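Local atomic coordinates of tricorn protease (Thermoplasma acidophilum, PDB entry 1K32), a protein that cleaves peptides as a serine protease, probably degrading the oligopeptides released by the proteasome, with beta propellers likely to gate the passage of substrate and product. Residues T242-Y247 with E275-I280; P20-D25 with I267-P272; I402-L407 with T413-S418. One frame throughout, in Å; residues are numbered along the deposited sequence.

Interaction 1: T242-Y247 with E275-I280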
ATOM      1  N   THR A 242      -1.368  24.678  81.639  1.00 29.43           N
ATOM      2  CA  THR A 242      -0.731  25.706  80.823  1.00 27.85           C
ATOM      3  C   THR A 242      -1.717  26.758  80.379  1.00 26.96           C
ATOM      4  O   THR A 242      -2.922  26.527  80.373  1.00 27.96           O
ATOM      5  CB  THR A 242      -0.104  25.109  79.548  1.00 30.16           C
ATOM      6  OG1 THR A 242      -1.135  24.528  78.734  1.00 26.92           O
ATOM      7  CG2 THR A 242       0.931  24.045  79.911  1.00 29.12           C
ATOM      8  N   SER A 243      -1.190  27.913  79.986  1.00 27.72           N
ATOM      9  CA  SER A 243      -2.008  29.024  79.513  1.00 27.92           C
ATOM     10  C   SER A 243      -1.385  29.661  78.275  1.00 27.71           C
ATOM     11  O   SER A 243      -1.222  30.874  78.210  1.00 28.74           O
ATOM     12  CB  SER A 243      -2.162  30.080  80.614  1.00 29.51           C
ATOM     13  OG  SER A 243      -2.986  29.608  81.658  1.00 31.06           O
ATOM     14  N   PHE A 244      -1.038  28.838  77.292  1.00 26.68           N
ATOM     15  CA  PHE A 244      -0.434  29.332  76.063  1.00 27.03           C
ATOM     16  C   PHE A 244      -1.408  30.203  75.260  1.00 27.43           C
ATOM     17  O   PHE A 244      -2.617  29.997  75.310  1.00 26.91           O
ATOM     18  CB  PHE A 244       0.001  28.161  75.177  1.00 24.97           C
ATOM     19  CG  PHE A 244       0.925  27.188  75.847  1.00 23.77           C
ATOM     20  CD1 PHE A 244       0.600  25.834  75.906  1.00 23.02           C
ATOM     21  CD2 PHE A 244       2.143  27.608  76.374  1.00 25.73           C
ATOM     22  CE1 PHE A 244       1.476  24.912  76.477  1.00 23.60           C
ATOM     23  CE2 PHE A 244       3.026  26.695  76.944  1.00 25.71           C
ATOM     24  CZ  PHE A 244       2.689  25.343  76.993  1.00 25.23           C
ATOM     25  N   THR A 245      -0.871  31.165  74.513  1.00 27.18           N
ATOM     26  CA  THR A 245      -1.694  32.024  73.666  1.00 27.93           C
ATOM     27  C   THR A 245      -1.065  32.219  72.283  1.00 27.11           C
ATOM     28  O   THR A 245      -1.725  32.705  71.365  1.00 27.51           O
ATOM     29  CB  THR A 245      -1.913  33.426  74.288  1.00 28.31           C
ATOM     30  OG1 THR A 245      -0.648  34.047  74.504  1.00 28.46           O
ATOM     31  CG2 THR A 245      -2.670  33.327  75.608  1.00 28.29           C
ATOM     32  N   ASP A 246       0.202  31.836  72.128  1.00 26.39           N
ATOM     33  CA  ASP A 246       0.883  31.999  70.840  1.00 27.03           C
ATOM     34  C   ASP A 246       0.620  30.889  69.814  1.00 26.92           C
ATOM     35  O   ASP A 246       0.086  31.160  68.734  1.00 25.16           O
ATOM     36  CB  ASP A 246       2.394  32.187  71.045  1.00 28.84           C
ATOM     37  CG  ASP A 246       3.043  31.070  71.851  1.00 30.96           C
ATOM     38  OD1 ASP A 246       4.265  31.173  72.062  1.00 32.96           O
ATOM     39  OD2 ASP A 246       2.363  30.108  72.274  1.00 30.68           O
ATOM     40  N   TYR A 247       1.011  29.658  70.141  1.00 25.59           N
ATOM     41  CA  TYR A 247       0.788  28.510  69.261  1.00 25.62           C
ATOM     42  C   TYR A 247       0.338  27.316  70.087  1.00 24.47           C
ATOM     43  O   TYR A 247       0.679  27.207  71.263  1.00 25.00           O
ATOM     44  CB  TYR A 247       2.058  28.141  68.489  1.00 24.69           C
ATOM     45  CG  TYR A 247       2.676  29.282  67.710  1.00 26.47           C
ATOM     46  CD1 TYR A 247       3.674  30.082  68.270  1.00 26.70           C
ATOM     47  CD2 TYR A 247       2.275  29.557  66.403  1.00 28.52           C
ATOM     48  CE1 TYR A 247       4.267  31.130  67.539  1.00 23.33           C
ATOM     49  CE2 TYR A 247       2.856  30.601  65.666  1.00 26.09           C
ATOM     50  CZ  TYR A 247       3.851  31.377  66.239  1.00 25.10           C
ATOM     51  OH  TYR A 247       4.448  32.376  65.507  1.00 21.71           O
ATOM     52  N   GLU A 275       5.439  21.986  87.760  1.00 43.43           N
ATOM     53  CA  GLU A 275       4.441  22.577  86.872  1.00 42.01           C
ATOM     54  C   GLU A 275       5.121  23.661  86.027  1.00 40.99           C
ATOM     55  O   GLU A 275       4.474  24.403  85.290  1.00 42.17           O
ATOM     56  CB  GLU A 275       3.277  23.167  87.675  1.00 42.09           C
ATOM     57  N   LYS A 276       6.441  23.726  86.133  1.00 38.95           N
ATOM     58  CA  LYS A 276       7.238  24.690  85.390  1.00 37.61           C
ATOM     59  C   LYS A 276       7.468  24.244  83.944  1.00 37.75           C
ATOM     60  O   LYS A 276       7.629  23.049  83.665  1.00 35.08           O
ATOM     61  CB  LYS A 276       8.588  24.886  86.088  1.00 36.77           C
ATOM     62  N   ILE A 277       7.487  25.224  83.044  1.00 37.52           N
ATOM     63  CA  ILE A 277       7.698  25.007  81.619  1.00 37.86           C
ATOM     64  C   ILE A 277       8.982  25.700  81.163  1.00 38.83           C
ATOM     65  O   ILE A 277       9.162  26.905  81.371  1.00 37.80           O
ATOM     66  CB  ILE A 277       6.520  25.571  80.804  1.00 39.58           C
ATOM     67  CG1 ILE A 277       5.255  24.772  81.113  1.00 40.37           C
ATOM     68  CG2 ILE A 277       6.843  25.538  79.306  1.00 39.95           C
ATOM     69  CD1 ILE A 277       4.031  25.267  80.390  1.00 42.13           C
ATOM     70  N   GLU A 278       9.873  24.939  80.539  1.00 37.74           N
ATOM     71  CA  GLU A 278      11.131  25.492  80.062  1.00 38.28           C
ATOM     72  C   GLU A 278      11.366  25.221  78.584  1.00 38.08           C
ATOM     73  O   GLU A 278      11.164  24.106  78.085  1.00 36.03           O
ATOM     74  CB  GLU A 278      12.308  24.938  80.877  1.00 40.62           C
ATOM     75  CG  GLU A 278      12.446  23.420  80.877  1.00 44.80           C
ATOM     76  CD  GLU A 278      13.715  22.943  81.583  1.00 48.98           C
ATOM     77  OE1 GLU A 278      13.958  21.713  81.635  1.00 49.16           O
ATOM     78  OE2 GLU A 278      14.475  23.803  82.083  1.00 50.98           O
ATOM     79  N   LYS A 279      11.792  26.264  77.887  1.00 36.52           N
ATOM     80  CA  LYS A 279      12.081  26.166  76.472  1.00 36.95           C
ATOM     81  C   LYS A 279      13.509  25.665  76.332  1.00 37.09           C
ATOM     82  O   LYS A 279      14.414  26.160  77.002  1.00 37.22           O
ATOM     83  CB  LYS A 279      11.950  27.534  75.813  1.00 35.43           C
ATOM     84  CG  LYS A 279      12.331  27.536  74.354  1.00 39.04           C
ATOM     85  CD  LYS A 279      12.209  28.923  73.765  1.00 40.38           C
ATOM     86  CE  LYS A 279      12.658  28.932  72.324  1.00 41.89           C
ATOM     87  NZ  LYS A 279      14.057  28.468  72.195  1.00 42.92           N
ATOM     88  N   ILE A 280      13.711  24.668  75.482  1.00 36.80           N
ATOM     89  CA  ILE A 280      15.045  24.139  75.274  1.00 37.42           C
ATOM     90  C   ILE A 280      15.728  24.981  74.201  1.00 38.57           C
ATOM     91  O   ILE A 280      15.157  25.235  73.136  1.00 35.95           O
ATOM     92  CB  ILE A 280      14.990  22.682  74.824  1.00 37.08           C
ATOM     93  CG1 ILE A 280      14.097  21.899  75.780  1.00 38.65           C
ATOM     94  CG2 ILE A 280      16.385  22.080  74.820  1.00 35.35           C
ATOM     95  CD1 ILE A 280      13.655  20.585  75.217  1.00 40.94           C
TER

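Interaction 2: P20-D25 with I267-P272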
ATOM      1  N   PRO A  20       8.872  15.854  69.491  1.00 19.82           N
ATOM      2  CA  PRO A  20       9.961  15.336  70.310  1.00 20.97           C
ATOM      3  C   PRO A  20       9.566  14.194  71.240  1.00 19.98           C
ATOM      4  O   PRO A  20       8.391  13.939  71.470  1.00 18.81           O
ATOM      5  CB  PRO A  20      10.357  16.567  71.096  1.00 20.31           C
ATOM      6  CG  PRO A  20       8.972  17.092  71.484  1.00 20.10           C
ATOM      7  CD  PRO A  20       8.184  16.963  70.185  1.00 19.86           C
ATOM      8  N   ASP A  21      10.576  13.526  71.777  1.00 20.33           N
ATOM      9  CA  ASP A  21      10.389  12.453  72.743  1.00 21.82           C
ATOM     10  C   ASP A  21      11.529  12.729  73.712  1.00 24.02           C
ATOM     11  O   ASP A  21      12.468  13.444  73.376  1.00 24.93           O
ATOM     12  CB  ASP A  21      10.551  11.069  72.106  1.00 21.81           C
ATOM     13  CG  ASP A  21      10.122   9.929  73.051  1.00 25.50           C
ATOM     14  OD1 ASP A  21      10.258   8.743  72.666  1.00 25.12           O
ATOM     15  OD2 ASP A  21       9.646  10.216  74.176  1.00 23.28           O
ATOM     16  N   ILE A  22      11.461  12.186  74.913  1.00 24.00           N
ATOM     17  CA  ILE A  22      12.513  12.462  75.871  1.00 24.00           C
ATOM     18  C   ILE A  22      12.838  11.246  76.709  1.00 22.94           C
ATOM     19  O   ILE A  22      11.969  10.433  76.991  1.00 19.99           O
ATOM     20  CB  ILE A  22      12.103  13.620  76.805  1.00 23.90           C
ATOM     21  CG1 ILE A  22      13.223  13.907  77.808  1.00 26.68           C
ATOM     22  CG2 ILE A  22      10.808  13.264  77.523  1.00 24.03           C
ATOM     23  CD1 ILE A  22      13.009  15.157  78.627  1.00 26.53           C
ATOM     24  N   HIS A  23      14.108  11.128  77.080  1.00 24.53           N
ATOM     25  CA  HIS A  23      14.584  10.036  77.927  1.00 27.27           C
ATOM     26  C   HIS A  23      15.745  10.590  78.736  1.00 26.57           C
ATOM     27  O   HIS A  23      16.833  10.806  78.207  1.00 25.21           O
ATOM     28  CB  HIS A  23      15.062   8.841  77.103  1.00 29.20           C
ATOM     29  CG  HIS A  23      15.370   7.633  77.931  1.00 33.31           C
ATOM     30  ND1 HIS A  23      14.394   6.766  78.375  1.00 34.42           N
ATOM     31  CD2 HIS A  23      16.537   7.180  78.450  1.00 35.55           C
ATOM     32  CE1 HIS A  23      14.946   5.834  79.132  1.00 35.21           C
ATOM     33  NE2 HIS A  23      16.245   6.063  79.193  1.00 36.79           N
ATOM     34  N   GLY A  24      15.501  10.830  80.018  1.00 28.43           N
ATOM     35  CA  GLY A  24      16.535  11.380  80.878  1.00 29.74           C
ATOM     36  C   GLY A  24      16.938  12.774  80.433  1.00 29.95           C
ATOM     37  O   GLY A  24      16.125  13.698  80.428  1.00 28.51           O
ATOM     38  N   ASP A  25      18.203  12.927  80.063  1.00 31.04           N
ATOM     39  CA  ASP A  25      18.713  14.211  79.602  1.00 33.27           C
ATOM     40  C   ASP A  25      18.819  14.247  78.090  1.00 33.13           C
ATOM     41  O   ASP A  25      19.434  15.160  77.534  1.00 31.21           O
ATOM     42  CB  ASP A  25      20.097  14.486  80.189  1.00 36.85           C
ATOM     43  CG  ASP A  25      20.045  14.799  81.662  1.00 39.41           C
ATOM     44  OD1 ASP A  25      19.235  15.674  82.035  1.00 40.90           O
ATOM     45  OD2 ASP A  25      20.809  14.180  82.436  1.00 42.32           O
ATOM     46  N   ILE A 267      10.995  23.429  71.008  1.00 23.36           N
ATOM     47  CA  ILE A 267      10.835  22.255  71.852  1.00 24.38           C
ATOM     48  C   ILE A 267      10.812  22.715  73.310  1.00 24.08           C
ATOM     49  O   ILE A 267      11.689  23.460  73.746  1.00 23.54           O
ATOM     50  CB  ILE A 267      12.018  21.273  71.668  1.00 24.68           C
ATOM     51  CG1 ILE A 267      12.160  20.881  70.192  1.00 23.67           C
ATOM     52  CG2 ILE A 267      11.832  20.059  72.567  1.00 23.83           C
ATOM     53  CD1 ILE A 267      10.921  20.267  69.575  1.00 21.66           C
ATOM     54  N   TYR A 268       9.815  22.258  74.057  1.00 24.79           N
ATOM     55  CA  TYR A 268       9.680  22.635  75.455  1.00 25.84           C
ATOM     56  C   TYR A 268       9.566  21.428  76.383  1.00 27.03           C
ATOM     57  O   TYR A 268       9.223  20.331  75.953  1.00 23.81           O
ATOM     58  CB  TYR A 268       8.435  23.484  75.658  1.00 24.81           C
ATOM     59  CG  TYR A 268       8.405  24.817  74.937  1.00 26.87           C
ATOM     60  CD1 TYR A 268       8.054  24.906  73.592  1.00 26.21           C
ATOM     61  CD2 TYR A 268       8.653  25.999  75.628  1.00 26.93           C
ATOM     62  CE1 TYR A 268       7.937  26.157  72.955  1.00 29.08           C
ATOM     63  CE2 TYR A 268       8.540  27.246  75.004  1.00 27.62           C
ATOM     64  CZ  TYR A 268       8.178  27.318  73.679  1.00 27.66           C
ATOM     65  OH  TYR A 268       8.022  28.555  73.095  1.00 31.37           O
ATOM     66  N   ILE A 269       9.837  21.659  77.665  1.00 27.53           N
ATOM     67  CA  ILE A 269       9.732  20.619  78.678  1.00 29.80           C
ATOM     68  C   ILE A 269       8.766  21.073  79.765  1.00 29.62           C
ATOM     69  O   ILE A 269       8.850  22.201  80.252  1.00 30.00           O
ATOM     70  CB  ILE A 269      11.079  20.323  79.374  1.00 30.42           C
ATOM     71  CG1 ILE A 269      12.076  19.723  78.386  1.00 32.75           C
ATOM     72  CG2 ILE A 269      10.846  19.379  80.547  1.00 30.00           C
ATOM     73  CD1 ILE A 269      13.405  19.342  79.027  1.00 32.84           C
ATOM     74  N   PHE A 270       7.848  20.192  80.135  1.00 30.09           N
ATOM     75  CA  PHE A 270       6.896  20.481  81.195  1.00 32.01           C
ATOM     76  C   PHE A 270       7.195  19.543  82.363  1.00 34.39           C
ATOM     77  O   PHE A 270       7.175  18.315  82.204  1.00 32.34           O
ATOM     78  CB  PHE A 270       5.464  20.253  80.715  1.00 33.46           C
ATOM     79  CG  PHE A 270       4.440  20.332  81.814  1.00 33.78           C
ATOM     80  CD1 PHE A 270       4.246  21.513  82.517  1.00 33.22           C
ATOM     81  CD2 PHE A 270       3.680  19.220  82.156  1.00 35.08           C
ATOM     82  CE1 PHE A 270       3.311  21.583  83.546  1.00 34.75           C
ATOM     83  CE2 PHE A 270       2.740  19.281  83.186  1.00 33.88           C
ATOM     84  CZ  PHE A 270       2.558  20.465  83.879  1.00 34.75           C
ATOM     85  N   ASN A 271       7.495  20.122  83.525  1.00 35.37           N
ATOM     86  CA  ASN A 271       7.787  19.331  84.721  1.00 38.07           C
ATOM     87  C   ASN A 271       6.514  19.184  85.555  1.00 38.01           C
ATOM     88  O   ASN A 271       6.074  20.131  86.198  1.00 37.57           O
ATOM     89  CB  ASN A 271       8.867  20.005  85.577  1.00 40.33           C
ATOM     90  CG  ASN A 271      10.162  20.218  84.826  1.00 42.93           C
ATOM     91  OD1 ASN A 271      10.296  21.166  84.050  1.00 45.45           O
ATOM     92  ND2 ASN A 271      11.129  19.334  85.049  1.00 46.01           N
ATOM     93  N   PRO A 272       5.908  17.991  85.553  1.00 38.15           N
ATOM     94  CA  PRO A 272       4.683  17.758  86.321  1.00 38.37           C
ATOM     95  C   PRO A 272       4.861  18.055  87.807  1.00 40.05           C
ATOM     96  O   PRO A 272       3.908  18.411  88.494  1.00 38.87           O
ATOM     97  CB  PRO A 272       4.396  16.286  86.066  1.00 38.54           C
ATOM     98  CG  PRO A 272       4.994  16.052  84.713  1.00 39.08           C
ATOM     99  CD  PRO A 272       6.302  16.780  84.819  1.00 37.56           C
TER

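Interaction 3: I402-L407 with T413-S418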
ATOM      1  N   ILE A 402     -17.491  38.118  33.089  1.00 20.25           N
ATOM      2  CA  ILE A 402     -16.694  37.895  31.898  1.00 20.28           C
ATOM      3  C   ILE A 402     -16.464  39.358  31.494  1.00 20.99           C
ATOM      4  O   ILE A 402     -17.365  40.193  31.626  1.00 18.42           O
ATOM      5  CB  ILE A 402     -17.430  37.106  30.796  1.00 18.46           C
ATOM      6  CG1 ILE A 402     -16.489  36.927  29.597  1.00 19.04           C
ATOM      7  CG2 ILE A 402     -18.727  37.790  30.419  1.00 19.25           C
ATOM      8  CD1 ILE A 402     -16.939  35.840  28.592  1.00 22.97           C
ATOM      9  N   MET A 403     -15.259  39.675  31.044  1.00 21.89           N
ATOM     10  CA  MET A 403     -14.939  41.050  30.690  1.00 24.24           C
ATOM     11  C   MET A 403     -13.848  41.109  29.643  1.00 24.51           C
ATOM     12  O   MET A 403     -13.138  40.131  29.410  1.00 25.21           O
ATOM     13  CB  MET A 403     -14.472  41.791  31.951  1.00 26.94           C
ATOM     14  CG  MET A 403     -13.182  41.205  32.536  1.00 34.57           C
ATOM     15  SD  MET A 403     -12.789  41.615  34.266  1.00 40.66           S
ATOM     16  CE  MET A 403     -11.513  42.734  34.007  1.00 40.18           C
ATOM     17  N   THR A 404     -13.736  42.256  28.988  1.00 25.68           N
ATOM     18  CA  THR A 404     -12.684  42.463  28.011  1.00 27.38           C
ATOM     19  C   THR A 404     -11.677  43.385  28.687  1.00 27.97           C
ATOM     20  O   THR A 404     -12.015  44.121  29.616  1.00 27.97           O
ATOM     21  CB  THR A 404     -13.188  43.161  26.735  1.00 27.69           C
ATOM     22  OG1 THR A 404     -13.823  44.392  27.086  1.00 26.86           O
ATOM     23  CG2 THR A 404     -14.163  42.272  25.984  1.00 29.10           C
ATOM     24  N   VAL A 405     -10.435  43.330  28.232  1.00 28.24           N
ATOM     25  CA  VAL A 405      -9.399  44.176  28.781  1.00 30.98           C
ATOM     26  C   VAL A 405      -8.578  44.706  27.621  1.00 32.40           C
ATOM     27  O   VAL A 405      -7.956  43.940  26.891  1.00 32.17           O
ATOM     28  CB  VAL A 405      -8.494  43.392  29.754  1.00 32.43           C
ATOM     29  CG1 VAL A 405      -7.354  44.289  30.250  1.00 31.62           C
ATOM     30  CG2 VAL A 405      -9.327  42.888  30.939  1.00 31.84           C
ATOM     31  N   ASP A 406      -8.594  46.019  27.437  1.00 35.39           N
ATOM     32  CA  ASP A 406      -7.846  46.623  26.350  1.00 37.81           C
ATOM     33  C   ASP A 406      -6.375  46.266  26.520  1.00 38.75           C
ATOM     34  O   ASP A 406      -5.816  46.427  27.605  1.00 38.39           O
ATOM     35  CB  ASP A 406      -8.040  48.137  26.360  1.00 39.21           C
ATOM     36  CG  ASP A 406      -7.623  48.778  25.057  1.00 40.90           C
ATOM     37  OD1 ASP A 406      -6.410  48.796  24.774  1.00 40.57           O
ATOM     38  OD2 ASP A 406      -8.510  49.250  24.312  1.00 42.71           O
ATOM     39  N   LEU A 407      -5.749  45.758  25.464  1.00 39.43           N
ATOM     40  CA  LEU A 407      -4.342  45.374  25.561  1.00 42.30           C
ATOM     41  C   LEU A 407      -3.403  46.567  25.396  1.00 44.14           C
ATOM     42  O   LEU A 407      -2.180  46.427  25.448  1.00 43.24           O
ATOM     43  CB  LEU A 407      -4.002  44.301  24.525  1.00 41.88           C
ATOM     44  CG  LEU A 407      -4.667  42.937  24.734  1.00 41.56           C
ATOM     45  CD1 LEU A 407      -4.219  41.988  23.650  1.00 42.93           C
ATOM     46  CD2 LEU A 407      -4.307  42.384  26.094  1.00 42.27           C
ATOM     47  N   THR A 413     -13.564  46.040  30.858  1.00 38.93           N
ATOM     48  CA  THR A 413     -14.965  46.374  30.672  1.00 35.23           C
ATOM     49  C   THR A 413     -15.774  45.108  30.921  1.00 32.26           C
ATOM     50  O   THR A 413     -15.647  44.138  30.178  1.00 30.12           O
ATOM     51  CB  THR A 413     -15.225  46.869  29.239  1.00 35.84           C
ATOM     52  OG1 THR A 413     -14.378  47.990  28.964  1.00 36.59           O
ATOM     53  CG2 THR A 413     -16.687  47.261  29.059  1.00 35.06           C
ATOM     54  N   VAL A 414     -16.585  45.117  31.975  1.00 30.60           N
ATOM     55  CA  VAL A 414     -17.418  43.969  32.314  1.00 29.94           C
ATOM     56  C   VAL A 414     -18.513  43.804  31.267  1.00 29.34           C
ATOM     57  O   VAL A 414     -19.257  44.743  30.977  1.00 25.70           O
ATOM     58  CB  VAL A 414     -18.083  44.135  33.713  1.00 30.40           C
ATOM     59  CG1 VAL A 414     -19.063  42.982  33.973  1.00 29.33           C
ATOM     60  CG2 VAL A 414     -17.011  44.172  34.799  1.00 29.06           C
ATOM     61  N   ILE A 415     -18.594  42.616  30.682  1.00 26.93           N
ATOM     62  CA  ILE A 415     -19.614  42.365  29.677  1.00 26.61           C
ATOM     63  C   ILE A 415     -20.901  41.936  30.354  1.00 25.36           C
ATOM     64  O   ILE A 415     -21.972  42.494  30.107  1.00 24.01           O
ATOM     65  CB  ILE A 415     -19.191  41.248  28.701  1.00 27.79           C
ATOM     66  CG1 ILE A 415     -17.995  41.709  27.862  1.00 29.42           C
ATOM     67  CG2 ILE A 415     -20.372  40.865  27.818  1.00 24.30           C
ATOM     68  CD1 ILE A 415     -17.316  40.588  27.081  1.00 31.10           C
ATOM     69  N   GLU A 416     -20.787  40.929  31.210  1.00 23.05           N
ATOM     70  CA  GLU A 416     -21.944  40.407  31.904  1.00 23.62           C
ATOM     71  C   GLU A 416     -21.475  39.646  33.134  1.00 24.11           C
ATOM     72  O   GLU A 416     -20.320  39.221  33.217  1.00 23.93           O
ATOM     73  CB  GLU A 416     -22.741  39.482  30.970  1.00 23.87           C
ATOM     74  CG  GLU A 416     -24.160  39.215  31.428  1.00 22.99           C
ATOM     75  CD  GLU A 416     -25.005  38.502  30.386  1.00 21.48           C
ATOM     76  OE1 GLU A 416     -26.216  38.336  30.624  1.00 22.61           O
ATOM     77  OE2 GLU A 416     -24.469  38.106  29.331  1.00 23.69           O
ATOM     78  N   ARG A 417     -22.371  39.492  34.096  1.00 22.95           N
ATOM     79  CA  ARG A 417     -22.045  38.788  35.314  1.00 25.09           C
ATOM     80  C   ARG A 417     -23.114  37.759  35.662  1.00 23.95           C
ATOM     81  O   ARG A 417     -24.297  38.079  35.749  1.00 22.80           O
ATOM     82  CB  ARG A 417     -21.894  39.786  36.458  1.00 26.60           C
ATOM     83  CG  ARG A 417     -21.501  39.166  37.769  1.00 30.87           C
ATOM     84  CD  ARG A 417     -21.389  40.229  38.842  1.00 33.92           C
ATOM     85  NE  ARG A 417     -20.865  39.675  40.083  1.00 39.17           N
ATOM     86  CZ  ARG A 417     -20.596  40.394  41.167  1.00 40.61           C
ATOM     87  NH1 ARG A 417     -20.120  39.799  42.251  1.00 41.61           N
ATOM     88  NH2 ARG A 417     -20.798  41.704  41.162  1.00 42.13           N
ATOM     89  N   SER A 418     -22.687  36.518  35.851  1.00 21.31           N
ATOM     90  CA  SER A 418     -23.610  35.451  36.214  1.00 21.61           C
ATOM     91  C   SER A 418     -23.755  35.480  37.718  1.00 22.87           C
ATOM     92  O   SER A 418     -22.857  35.933  38.424  1.00 23.09           O
ATOM     93  CB  SER A 418     -23.053  34.088  35.793  1.00 21.14           C
ATOM     94  OG  SER A 418     -23.778  33.015  36.392  1.00 19.44           O
TER

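Interaction 1: T242-Y247 with E275-I280
T242 and I277 lie nearest each other where the loop between strands 239-240 and 249-254 passes the edge strand 277-279, their CA atoms 8.5 Å apart, with no hydrogen bond joining the two backbones. The contact rests on one methyl, CD1 of I277, set against two side chains of the loop. It presses on T242 CG2 at 3.4 Å, tight for two carbons, the two side chains crossing at about a right angle. The same CD1 lies 3.7 Å from F244 CZ and approaches the ring obliquely. T242 itself sits over F244, its CB 3.4 Å above the ring plane and offset toward the rim.

Threonine suits this place because its two branches divide the work. OG1 is held by Q227 NE2 and by the backbone N of I228 in the preceding blade of the propeller. With chi1 at 63°, CG2 lies anti to the carbonyl carbon and meets the isoleucine. Isoleucine brings a chain extended at chi2 (179°), long enough to carry CD1 to the loop. Phenylalanine reaches the methyl with the far end of its ring, CZ and CE2, and also touches F225 and K263. Across the two segments the contact is apolar, so its fit depends on close van der Waals packing, while the hydrogen bonds that orient T242 are made outside them.

Interaction 2: P20-D25 with I267-P272
The backbone N of I22 gives its hydrogen to D21 OD2 at 2.8 Å, a bent bond (N-H...O 134°) that meets the carboxylate from above its plane. The other carboxylate oxygen, D21 OD1, accepts from the backbone N of F60, so the aspartate is held on the side of its strand facing the next blade, while P20 and I22 point the other way. That way lies the joint between the first and last blades of the six-bladed N-terminal beta propeller. Strand 18-23 is the first, innermost strand of the first blade, and strand 266-270 the third of the last.

No hydrogen bond links the two segments; the sheets meet through apolar side chains at two levels. P20 lies by I267, the side chains sliding past each other in opposite directions, and farther along I22 reaches toward I269. L260, on strand 259-263, touches all four residues. Proline offers a compact, rigid apolar surface with no N-H to satisfy in this buried edge strand. Beta-branched isoleucines suit the extended backbone, and I267 turns both branches to the proline: CG2 is 4.1 Å and CD1 4.0 Å from P20 CB. At the second level the contact narrows to two methyl ends, I22 CD1 and I269 CD1, 4.2 Å apart.

Interaction 3: I402-L407 with T413-S418
T404 and T413 lie side by side and point the same way, with T404 OG1 3.6 Å from T413 CB. They form a hydrogen-bonded antiparallel pair: T404 N binds T413 O at 2.9 Å, and T413 N returns a bond to T404 O at 2.8 Å. This ties strand 401-406 to strand 412-417, a beta hairpin whose second strand is the outermost one of its propeller blade. Beta-branched threonine and valine favour the extended backbone here.

The next pair, M403 with V414, is non-hydrogen-bonded and closely spaced. M403 CB comes within 3.2 Å of T413 O. With CG between the backbone N and the carbonyl carbon (chi1 63°), the rest of the methionine leads away from the partner strand to V395 and L378, where its flexible thioether chain suits a buried apolar surrounding.

Beyond this point the register slips by one residue. I415 and E416 both face I402, a classic beta bulge, in which I415 has the helix-like psi of -52°. I402 O receives I415 N at 2.9 Å, and I402 N binds E416 O at 3.0 Å in a nearly straight bond. The bulge turns I415 toward the neighbouring strand: its CB packs on I402 CG2 at 3.9 Å, while its CD1 reaches T404 CG2 at 3.7 Å, the two side chains crossing at about a right angle. Branched residues thus pack together on the face carrying I402, T404 and T413, which meets Y437 and I435 of the following blade. E416 extends away, its OE2 hydrogen-bonded to Y437 OH.

Because both backbone bonds of I402 are kept, the strands stay joined through the bulge. I415 contributes apolar surface beside I402 and T404, and the glutamate gives that blade-to-blade interface a polar tie.

Interactions 1 and 2 share one propeller blade and lie 12 Å apart between centres. Strands 266-270 and 277-279 are neighbours in its sheet, linked by probable hydrogen bonds from I269 N to E278 O (2.8 Å) and from I280 N to I267 O (2.9 Å). Interaction 2 fastens this last blade to the first, where the ring closes, whereas interaction 1 sets its edge strand against the loop entering the blade. Interaction 3 belongs to the other, seven-bladed propeller, its centre about 54 Å from that of interaction 1 and about 60 Å from that of interaction 2. All three lie within the propellers.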